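Local coordinates for protein alpha-1,2-mannosidase (Bacteroides thetaiotaomicron, PDB 2WW2) that hydrolyses alpha-mannosides with inversion of anomeric configuration, as a member of the calcium-dependent glycoside hydrolase family 92, at residues V8-P13 and G279-L284; P13-E18 and F287-Y292; Y605-V610 and S632-F637; K613-N616 and G621-G624. All blocks are in the same frame, centred on the assembly; numbering follows the deposited sequence.

Contact 1. Residues V8-P13 and G279-L284; sequences VDYVNP and GTDEQL
At the first turn of helix 281-294, Leu284 packs against one face of the Tyr10 ring, which comes from the irregular N-terminal segment. Leu284 CB sits almost over the middle of that ring, 3.7 Å from the centroid and 14° off its normal, which makes a CH-pi contact. The two side chains run side by side in the same direction, and Leu284 CD1 follows the ring outward to reach Tyr10 OH at 3.5 Å. With chi1 of Tyr10 at -70°, CG stands beside the backbone N and the ring lies along the helix start. Asp281 approaches near the ring plane at its edge; a water 2.7 Å from Tyr10 OH donates to Asp281 OD1, joining phenol and carboxylate on a partly exposed surface. If an alanine stood here in place of Tyr10, Leu284 would probably lose the cover over CB and CD1, and the water its phenol partner. The helix start itself is fixed by Gln283 N, which donates to Thr280 OG1 at 3.0 Å; the return bond from Thr280 N to Gln283 OE1 is less certain. The pair fits a capping box, a common way to begin an alpha helix, with an aromatic ring laid on its first turn.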
# COMPACT_ATOMS: atom_id res chain seq x y z
N VAL A 8 33.47 22.88 -10.23
CA VAL A 8 32.42 22.91 -11.28
C VAL A 8 32.45 21.63 -12.11
O VAL A 8 31.44 21.24 -12.69
CB VAL A 8 32.52 24.17 -12.19
CG1 VAL A 8 33.70 24.03 -13.16
CG2 VAL A 8 31.23 24.40 -12.97
N ASP A 9 33.59 20.94 -12.15
CA ASP A 9 33.71 19.66 -12.88
C ASP A 9 32.83 18.56 -12.26
O ASP A 9 32.52 17.56 -12.92
CB ASP A 9 35.17 19.17 -12.93
CG ASP A 9 36.08 20.09 -13.73
OD1 ASP A 9 35.58 20.68 -14.71
OD2 ASP A 9 37.28 20.22 -13.40
N TYR A 10 32.44 18.74 -11.01
CA TYR A 10 31.57 17.77 -10.35
C TYR A 10 30.08 17.99 -10.69
O TYR A 10 29.24 17.13 -10.42
CB TYR A 10 31.76 17.82 -8.84
CG TYR A 10 33.11 17.28 -8.41
CD1 TYR A 10 33.43 15.93 -8.61
CD2 TYR A 10 34.04 18.10 -7.80
CE1 TYR A 10 34.67 15.41 -8.21
CE2 TYR A 10 35.30 17.59 -7.41
CZ TYR A 10 35.59 16.24 -7.62
OH TYR A 10 36.80 15.72 -7.25
N VAL A 11 29.76 19.13 -11.30
CA VAL A 11 28.35 19.50 -11.48
C VAL A 11 27.71 18.76 -12.65
O VAL A 11 28.21 18.83 -13.77
CB VAL A 11 28.16 21.02 -11.68
CG1 VAL A 11 26.68 21.36 -12.00
CG2 VAL A 11 28.63 21.77 -10.43
N ASN A 12 26.57 18.11 -12.40
CA ASN A 12 25.77 17.52 -13.47
C ASN A 12 24.43 18.23 -13.53
O ASN A 12 23.57 17.98 -12.69
CB ASN A 12 25.52 16.03 -13.20
CG ASN A 12 24.65 15.39 -14.27
OD1 ASN A 12 24.44 15.98 -15.34
ND2 ASN A 12 24.15 14.20 -14.01
N PRO A 13 24.25 19.13 -14.51
CA PRO A 13 23.00 19.90 -14.64
C PRO A 13 21.83 18.99 -15.01
O PRO A 13 20.68 19.41 -14.93
CB PRO A 13 23.29 20.87 -15.78
CG PRO A 13 24.82 20.97 -15.85
CD PRO A 13 25.24 19.53 -15.52
N GLY A 279 35.66 12.29 0.31
CA GLY A 279 34.36 11.72 -0.06
C GLY A 279 34.56 11.02 -1.39
O GLY A 279 35.60 11.21 -2.04
N THR A 280 33.59 10.21 -1.82
CA THR A 280 33.68 9.56 -3.14
C THR A 280 33.40 10.56 -4.27
O THR A 280 32.81 11.62 -4.03
CB THR A 280 32.67 8.40 -3.27
OG1 THR A 280 31.36 8.94 -3.20
CG2 THR A 280 32.86 7.34 -2.13
N ASP A 281 33.82 10.25 -5.49
CA ASP A 281 33.44 11.10 -6.63
C ASP A 281 31.92 11.25 -6.71
O ASP A 281 31.40 12.31 -7.03
CB ASP A 281 33.97 10.52 -7.94
CG ASP A 281 35.46 10.69 -8.09
OD1 ASP A 281 36.04 11.52 -7.35
OD2 ASP A 281 36.05 10.00 -8.95
N GLU A 282 31.21 10.17 -6.42
CA GLU A 282 29.74 10.25 -6.50
C GLU A 282 29.16 11.26 -5.48
O GLU A 282 28.26 12.06 -5.80
CB GLU A 282 29.14 8.86 -6.34
CG GLU A 282 27.65 8.83 -6.14
CD GLU A 282 26.86 9.28 -7.36
OE1 GLU A 282 27.42 9.48 -8.45
OE2 GLU A 282 25.63 9.44 -7.20
N GLN A 283 29.70 11.23 -4.26
CA GLN A 283 29.30 12.20 -3.24
C GLN A 283 29.64 13.64 -3.63
O GLN A 283 28.86 14.56 -3.42
CB GLN A 283 29.95 11.83 -1.89
CG GLN A 283 29.37 10.53 -1.27
CD GLN A 283 30.11 10.10 -0.01
OE1 GLN A 283 31.34 10.22 0.09
NE2 GLN A 283 29.37 9.56 0.96
N LEU A 284 30.85 13.86 -4.15
CA LEU A 284 31.26 15.19 -4.59
C LEU A 284 30.34 15.67 -5.73
O LEU A 284 29.92 16.83 -5.78
CB LEU A 284 32.73 15.16 -5.05
CG LEU A 284 33.75 14.89 -3.91
CD1 LEU A 284 35.14 14.50 -4.41
CD2 LEU A 284 33.85 16.14 -3.05
O HOH W 1 37.42 13.49 -8.60

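Contact 2. Residues P13-E18 and F287-Y292; sequences PLMGTE and FYSCLY
Met15 reaches helix 281-294 with a straight side chain: CG is anti to the backbone N (chi1 171°) and the chain stays extended, which carries the thioether to the helix surface. There SD packs on Ser289 CB at 3.7 Å, while the terminal CE touches Cys290 SG at 3.8 Å. Nearby, Pro13 crosses Tyr292 at about a right angle. Its CB lies 3.6 Å from Tyr292 OH, and its CA meets the ring obliquely. All five of these residues are buried, and no hydrogen bond joins the two segments. The polar ends are served by others: Tyr292 OH bonds to Ala31 O, and Ser289 OG to Arg285 O and to Asn12 N. Met15 is the one residue of the type II turn from Leu14 to Thr17 that reaches the helix. The looser side is Leu14, Thr17 and Glu18, with Gly16 between at a positive phi of 71°. Leu14 points away from the helix, touches Tyr54 and, like Glu18, is partly exposed. On its other flanks the helix meets Val636 and Ala639 of helix 632-640 through Phe287, Leu271 of helix 256-271 through Tyr288 and Leu291, and strand 274-277 at Val274.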
# COMPACT_ATOMS: atom_id res chain seq x y z
N PRO A 13 24.25 19.13 -14.51
CA PRO A 13 23.00 19.90 -14.64
C PRO A 13 21.83 18.99 -15.01
O PRO A 13 20.68 19.41 -14.93
CB PRO A 13 23.29 20.87 -15.78
CG PRO A 13 24.82 20.97 -15.85
CD PRO A 13 25.24 19.53 -15.52
N LEU A 14 22.12 17.76 -15.40
CA LEU A 14 21.04 16.80 -15.67
C LEU A 14 20.67 15.92 -14.48
O LEU A 14 19.83 15.02 -14.60
CB LEU A 14 21.43 15.90 -16.83
CG LEU A 14 21.45 16.62 -18.16
CD1 LEU A 14 22.06 15.74 -19.25
CD2 LEU A 14 20.03 17.08 -18.54
N MET A 15 21.29 16.16 -13.32
CA MET A 15 20.96 15.39 -12.13
C MET A 15 19.47 15.48 -11.85
O MET A 15 18.94 16.58 -11.76
CB MET A 15 21.71 15.89 -10.91
CG MET A 15 21.23 15.24 -9.61
SD MET A 15 22.17 15.73 -8.15
CE MET A 15 21.06 15.23 -6.83
N GLY A 16 18.81 14.34 -11.70
CA GLY A 16 17.37 14.32 -11.39
C GLY A 16 16.48 14.76 -12.56
O GLY A 16 15.27 14.93 -12.39
N THR A 17 17.05 14.93 -13.75
CA THR A 17 16.22 15.28 -14.91
C THR A 17 15.08 14.26 -15.16
O THR A 17 14.04 14.59 -15.73
CB THR A 17 17.06 15.50 -16.19
OG1 THR A 17 16.26 16.15 -17.18
CG2 THR A 17 17.60 14.17 -16.76
N GLU A 18 15.28 13.01 -14.73
CA GLU A 18 14.23 11.99 -14.83
C GLU A 18 13.56 11.73 -13.47
O GLU A 18 12.72 10.82 -13.35
CB GLU A 18 14.80 10.67 -15.35
CG GLU A 18 15.34 10.72 -16.78
CD GLU A 18 15.75 9.33 -17.28
OE1 GLU A 18 16.87 8.88 -16.97
OE2 GLU A 18 14.95 8.69 -17.99
N PHE A 287 26.89 16.57 -4.15
CA PHE A 287 27.01 17.81 -3.38
C PHE A 287 27.12 19.06 -4.27
O PHE A 287 26.38 20.03 -4.08
CB PHE A 287 28.25 17.72 -2.47
CG PHE A 287 28.43 18.92 -1.57
CD1 PHE A 287 27.63 19.10 -0.44
CD2 PHE A 287 29.41 19.87 -1.86
CE1 PHE A 287 27.80 20.20 0.39
CE2 PHE A 287 29.59 20.97 -1.04
CZ PHE A 287 28.78 21.14 0.09
N TYR A 288 28.05 19.06 -5.22
CA TYR A 288 28.24 20.25 -6.04
C TYR A 288 27.13 20.46 -7.05
O TYR A 288 26.81 21.58 -7.39
CB TYR A 288 29.65 20.27 -6.68
CG TYR A 288 30.65 20.62 -5.60
CD1 TYR A 288 30.65 21.89 -5.03
CD2 TYR A 288 31.54 19.66 -5.10
CE1 TYR A 288 31.53 22.23 -4.00
CE2 TYR A 288 32.42 19.99 -4.06
CZ TYR A 288 32.40 21.29 -3.53
OH TYR A 288 33.26 21.64 -2.50
N SER A 289 26.52 19.38 -7.53
CA SER A 289 25.32 19.52 -8.37
C SER A 289 24.18 20.17 -7.59
O SER A 289 23.53 21.09 -8.10
CB SER A 289 24.88 18.16 -8.90
OG SER A 289 25.89 17.59 -9.74
N CYS A 290 23.94 19.72 -6.36
CA CYS A 290 22.91 20.36 -5.53
C CYS A 290 23.26 21.81 -5.26
O CYS A 290 22.37 22.67 -5.24
CB CYS A 290 22.73 19.60 -4.19
SG CYS A 290 21.95 17.98 -4.39
N LEU A 291 24.54 22.10 -5.03
CA LEU A 291 24.93 23.48 -4.75
C LEU A 291 24.71 24.34 -6.00
O LEU A 291 24.18 25.45 -5.92
CB LEU A 291 26.40 23.57 -4.25
CG LEU A 291 26.95 24.95 -3.84
CD1 LEU A 291 26.03 25.64 -2.78
CD2 LEU A 291 28.39 24.86 -3.36
N TYR A 292 25.12 23.84 -7.16
CA TYR A 292 24.86 24.56 -8.42
C TYR A 292 23.38 24.91 -8.56
O TYR A 292 23.02 26.06 -8.86
CB TYR A 292 25.34 23.71 -9.61
CG TYR A 292 24.51 23.81 -10.87
CD1 TYR A 292 24.73 24.83 -11.79
CD2 TYR A 292 23.56 22.83 -11.18
CE1 TYR A 292 23.99 24.91 -12.98
CE2 TYR A 292 22.82 22.90 -12.37
CZ TYR A 292 23.05 23.94 -13.27
OH TYR A 292 22.31 24.01 -14.43

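Contact 3. Residues Y605-V610 and S632-F637; sequences YHLRNV and SAWYVF
Trp634 points the six-membered end of its indole from helix 632-640 at Leu607 and Val610, which lie three residues apart on helix 600-613. Both helices belong to the family 92 catalytic domain, whose relatives are built as (alpha/alpha)6 barrels. The helices are well separated here: the nearest CA atoms, those of Val610 and Tyr635, are 9.6 Å apart, so the large indole does the bridging. It extends that far because CG of Trp634 is anti to the backbone N (chi1 -175°), which throws the ring out from its own helix. Leu607 and the indole run alongside one another, pointing opposite ways, whereas Val610 meets the indole at about a right angle. Each methyl comes at the ring obliquely. Leu607 likewise has CG anti to its own N, with chi1 at -167°, and this brings its branch end nearer to the tryptophan than the start of the side chain would suggest.

The indole's rotation is fixed from further away. Its NE1 donates to Gln588 O, satisfying the one polar atom of a buried ring, and His582 meets it edge-to-face. Tyr643 also packs on it, with the planes inclined at about 60°. At the point of contact, Leu607 CD2 rests 3.5 Å from both Trp634 CH2 and CZ2, while Val610 CG1 lies 3.7 Å from that same CH2.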
# COMPACT_ATOMS: atom_id res chain seq x y z
N TYR A 605 21.82 9.02 12.60
CA TYR A 605 21.62 7.79 11.83
C TYR A 605 20.74 8.03 10.61
O TYR A 605 21.12 7.69 9.48
CB TYR A 605 21.01 6.67 12.68
CG TYR A 605 20.66 5.47 11.84
CD1 TYR A 605 21.64 4.56 11.45
CD2 TYR A 605 19.36 5.29 11.37
CE1 TYR A 605 21.33 3.46 10.65
CE2 TYR A 605 19.04 4.20 10.57
CZ TYR A 605 20.02 3.30 10.21
OH TYR A 605 19.69 2.22 9.41
N HIS A 606 19.55 8.59 10.82
CA HIS A 606 18.56 8.74 9.76
C HIS A 606 18.99 9.71 8.67
O HIS A 606 18.75 9.48 7.49
CB HIS A 606 17.21 9.15 10.33
CG HIS A 606 16.54 8.06 11.10
ND1 HIS A 606 16.14 6.88 10.52
CD2 HIS A 606 16.21 7.97 12.41
CE1 HIS A 606 15.60 6.10 11.44
NE2 HIS A 606 15.63 6.74 12.60
N LEU A 607 19.61 10.81 9.08
CA LEU A 607 20.14 11.77 8.14
C LEU A 607 21.15 11.10 7.21
O LEU A 607 21.07 11.21 5.98
CB LEU A 607 20.79 12.89 8.95
CG LEU A 607 21.18 14.17 8.25
CD1 LEU A 607 22.40 13.88 7.41
CD2 LEU A 607 20.00 14.73 7.42
N ARG A 608 22.12 10.39 7.78
CA ARG A 608 23.11 9.74 6.94
C ARG A 608 22.47 8.67 6.06
O ARG A 608 22.85 8.50 4.91
CB ARG A 608 24.26 9.19 7.79
CG ARG A 608 25.03 10.33 8.52
CD ARG A 608 25.86 11.15 7.52
NE ARG A 608 26.86 10.28 6.88
CZ ARG A 608 28.01 9.94 7.45
NH1 ARG A 608 28.33 10.41 8.65
NH2 ARG A 608 28.85 9.13 6.82
N ASN A 609 21.46 7.99 6.57
CA ASN A 609 20.75 6.98 5.79
C ASN A 609 20.04 7.62 4.57
O ASN A 609 20.18 7.15 3.44
CB ASN A 609 19.76 6.24 6.69
CG ASN A 609 19.34 4.90 6.15
OD1 ASN A 609 20.14 4.17 5.55
ND2 ASN A 609 18.08 4.55 6.37
N VAL A 610 19.34 8.73 4.80
CA VAL A 610 18.68 9.46 3.71
C VAL A 610 19.70 9.96 2.66
O VAL A 610 19.50 9.79 1.46
CB VAL A 610 17.83 10.65 4.25
CG1 VAL A 610 17.46 11.61 3.12
CG2 VAL A 610 16.55 10.12 4.96
N SER A 632 17.62 20.47 -2.82
CA SER A 632 19.03 20.79 -3.14
C SER A 632 19.78 21.46 -1.96
O SER A 632 20.85 21.02 -1.57
CB SER A 632 19.13 21.64 -4.42
OG SER A 632 18.59 22.96 -4.21
N ALA A 633 19.20 22.49 -1.36
CA ALA A 633 19.84 23.17 -0.24
C ALA A 633 19.83 22.31 1.02
O ALA A 633 20.76 22.36 1.86
CB ALA A 633 19.14 24.51 0.03
N TRP A 634 18.78 21.50 1.16
CA TRP A 634 18.68 20.55 2.26
C TRP A 634 19.89 19.61 2.20
O TRP A 634 20.53 19.31 3.22
CB TRP A 634 17.37 19.76 2.14
CG TRP A 634 17.12 18.82 3.29
CD1 TRP A 634 16.32 19.05 4.38
CD2 TRP A 634 17.66 17.50 3.47
NE1 TRP A 634 16.33 17.96 5.22
CE2 TRP A 634 17.14 16.99 4.68
CE3 TRP A 634 18.51 16.69 2.70
CZ2 TRP A 634 17.46 15.72 5.15
CZ3 TRP A 634 18.84 15.43 3.19
CH2 TRP A 634 18.31 14.96 4.39
N TYR A 635 20.23 19.17 1.00
CA TYR A 635 21.36 18.24 0.87
C TYR A 635 22.68 18.96 1.18
O TYR A 635 23.55 18.41 1.86
CB TYR A 635 21.39 17.63 -0.52
CG TYR A 635 22.48 16.57 -0.71
CD1 TYR A 635 22.19 15.21 -0.56
CD2 TYR A 635 23.77 16.94 -1.02
CE1 TYR A 635 23.18 14.24 -0.72
CE2 TYR A 635 24.78 15.96 -1.18
CZ TYR A 635 24.47 14.63 -1.03
OH TYR A 635 25.44 13.68 -1.21
N VAL A 636 22.84 20.19 0.70
CA VAL A 636 24.08 20.93 0.96
C VAL A 636 24.30 21.14 2.45
O VAL A 636 25.34 20.79 2.99
CB VAL A 636 24.10 22.28 0.19
CG1 VAL A 636 25.30 23.12 0.63
CG2 VAL A 636 24.18 22.01 -1.31
N PHE A 637 23.31 21.71 3.12
CA PHE A 637 23.39 21.85 4.57
C PHE A 637 23.67 20.50 5.24
O PHE A 637 24.60 20.38 6.03
CB PHE A 637 22.09 22.43 5.11
CG PHE A 637 22.10 23.93 5.23
CD1 PHE A 637 22.97 24.57 6.10
CD2 PHE A 637 21.22 24.71 4.47
CE1 PHE A 637 22.99 25.96 6.21
CE2 PHE A 637 21.23 26.10 4.56
CZ PHE A 637 22.09 26.72 5.45

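Contact 4. Residues K613-N616 and G621-G624; sequences KLYN and GYCG. With NA (sodium ion), chain F.
The backbones of 613-616 and 621-624 run roughly antiparallel and form a single beta bridge, with Tyr615 and Tyr622 as a non-hydrogen-bonded pair between two bonds. Asn616 N gives to Gly621 O at 2.9 Å, in the carbonyl plane and on a lone pair; Cys623 N reaches Leu614 O at 3.0 Å from above that carbonyl's plane. The Tyr615 and Tyr622 rings cross obliquely, CE1 of Tyr615 lying 3.9 Å from CD1 of Tyr622. This small bridge closes a tight loop after helix 600-613. Two of its carbonyls, Tyr622 O and Gly624 O, bind a sodium ion at 2.5 and 2.4 Å, and two waters, Ser19 O and Asp627 O complete six oxygens. One of those waters also donates to Cys623 O, which further accepts a bond from Asn555 of a second subunit. At the other end, the side chain of Asn616 folds between its own N and carbonyl carbon (chi1 64°); OD1 accepts from Gly618 N and rests 3.2 Å from Gly621 CA, with ND2 3.6 Å from Cys623 SG. Putting an alanine here would probably leave Gly618 N without its acceptor and Cys623 SG without its amide neighbour. Tyr615 OH bonds to Thr631 and His582.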
# COMPACT_ATOMS: atom_id res chain seq x y z
N LYS A 613 20.76 6.92 0.66
CA LYS A 613 19.76 6.12 -0.06
C LYS A 613 18.84 6.87 -1.02
O LYS A 613 18.33 6.27 -1.96
CB LYS A 613 18.94 5.29 0.93
CG LYS A 613 19.75 4.09 1.39
CD LYS A 613 19.38 3.61 2.75
CE LYS A 613 20.16 2.29 3.00
NZ LYS A 613 19.85 1.74 4.32
N LEU A 614 18.65 8.17 -0.81
CA LEU A 614 17.70 8.93 -1.61
C LEU A 614 18.33 9.92 -2.60
O LEU A 614 17.62 10.75 -3.18
CB LEU A 614 16.76 9.69 -0.68
CG LEU A 614 15.88 8.80 0.19
CD1 LEU A 614 14.86 9.67 0.89
CD2 LEU A 614 15.18 7.70 -0.65
N TYR A 615 19.64 9.81 -2.78
CA TYR A 615 20.35 10.72 -3.69
C TYR A 615 21.38 10.00 -4.54
O TYR A 615 22.05 9.06 -4.08
CB TYR A 615 21.09 11.83 -2.91
CG TYR A 615 20.19 12.85 -2.28
CD1 TYR A 615 19.80 13.97 -2.98
CD2 TYR A 615 19.70 12.66 -0.98
CE1 TYR A 615 18.96 14.91 -2.40
CE2 TYR A 615 18.86 13.58 -0.41
CZ TYR A 615 18.49 14.69 -1.11
OH TYR A 615 17.65 15.62 -0.52
N ASN A 616 21.51 10.46 -5.77
CA ASN A 616 22.71 10.19 -6.55
C ASN A 616 22.90 11.33 -7.56
O ASN A 616 22.06 12.23 -7.64
CB ASN A 616 22.68 8.81 -7.21
CG ASN A 616 21.58 8.68 -8.23
OD1 ASN A 616 21.62 9.32 -9.29
ND2 ASN A 616 20.60 7.84 -7.93
N GLY A 621 18.60 11.28 -9.90
CA GLY A 621 19.33 11.52 -8.65
C GLY A 621 18.60 12.10 -7.45
O GLY A 621 19.13 12.08 -6.33
N TYR A 622 17.41 12.65 -7.67
CA TYR A 622 16.52 13.03 -6.56
C TYR A 622 15.51 11.90 -6.39
O TYR A 622 14.38 11.98 -6.91
CB TYR A 622 15.81 14.36 -6.85
CG TYR A 622 16.73 15.57 -6.78
CD1 TYR A 622 17.06 16.14 -5.55
CD2 TYR A 622 17.26 16.16 -7.94
CE1 TYR A 622 17.90 17.25 -5.45
CE2 TYR A 622 18.11 17.27 -7.86
CZ TYR A 622 18.43 17.80 -6.60
OH TYR A 622 19.26 18.90 -6.49
N CYS A 623 15.94 10.83 -5.71
CA CYS A 623 15.22 9.54 -5.72
C CYS A 623 13.85 9.55 -5.05
O CYS A 623 12.95 8.84 -5.49
CB CYS A 623 16.06 8.41 -5.10
SG CYS A 623 17.72 8.29 -5.81
N GLY A 624 13.71 10.33 -3.97
CA GLY A 624 12.44 10.41 -3.26
C GLY A 624 11.26 10.67 -4.21
O GLY A 624 11.31 11.60 -5.03
NA NA F . 11.97 12.30 -7.25
O HOH W 2 15.35 12.46 -2.78
O HOH W 3 11.93 9.96 -7.82
O HOH W 4 9.53 12.75 -7.63

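Overall arrangement
Helix 281-294 ties the set together. Contacts 1 and 2 lie 9 Å apart, centre to centre, contact 2 further along the same helix, and they share Pro13; between them Val11 CG1 packs 3.5 Å from Tyr292 CG. Contact 2 is about 11 Å from contact 4 by centres, and there Met15 CE comes 3.3 Å from Asn616 O while Cys290 SG lies 3.5 Å from Tyr622 OH. Contact 4 falls within the connection between the two helices of contact 3, about 10 Å away by centres, where Tyr615 OH touches Trp634 CE3 at 3.5 Å. Contact 4 supplies two ligands of the sodium ion, which is about 12 Å from the Val610 side chain of contact 3.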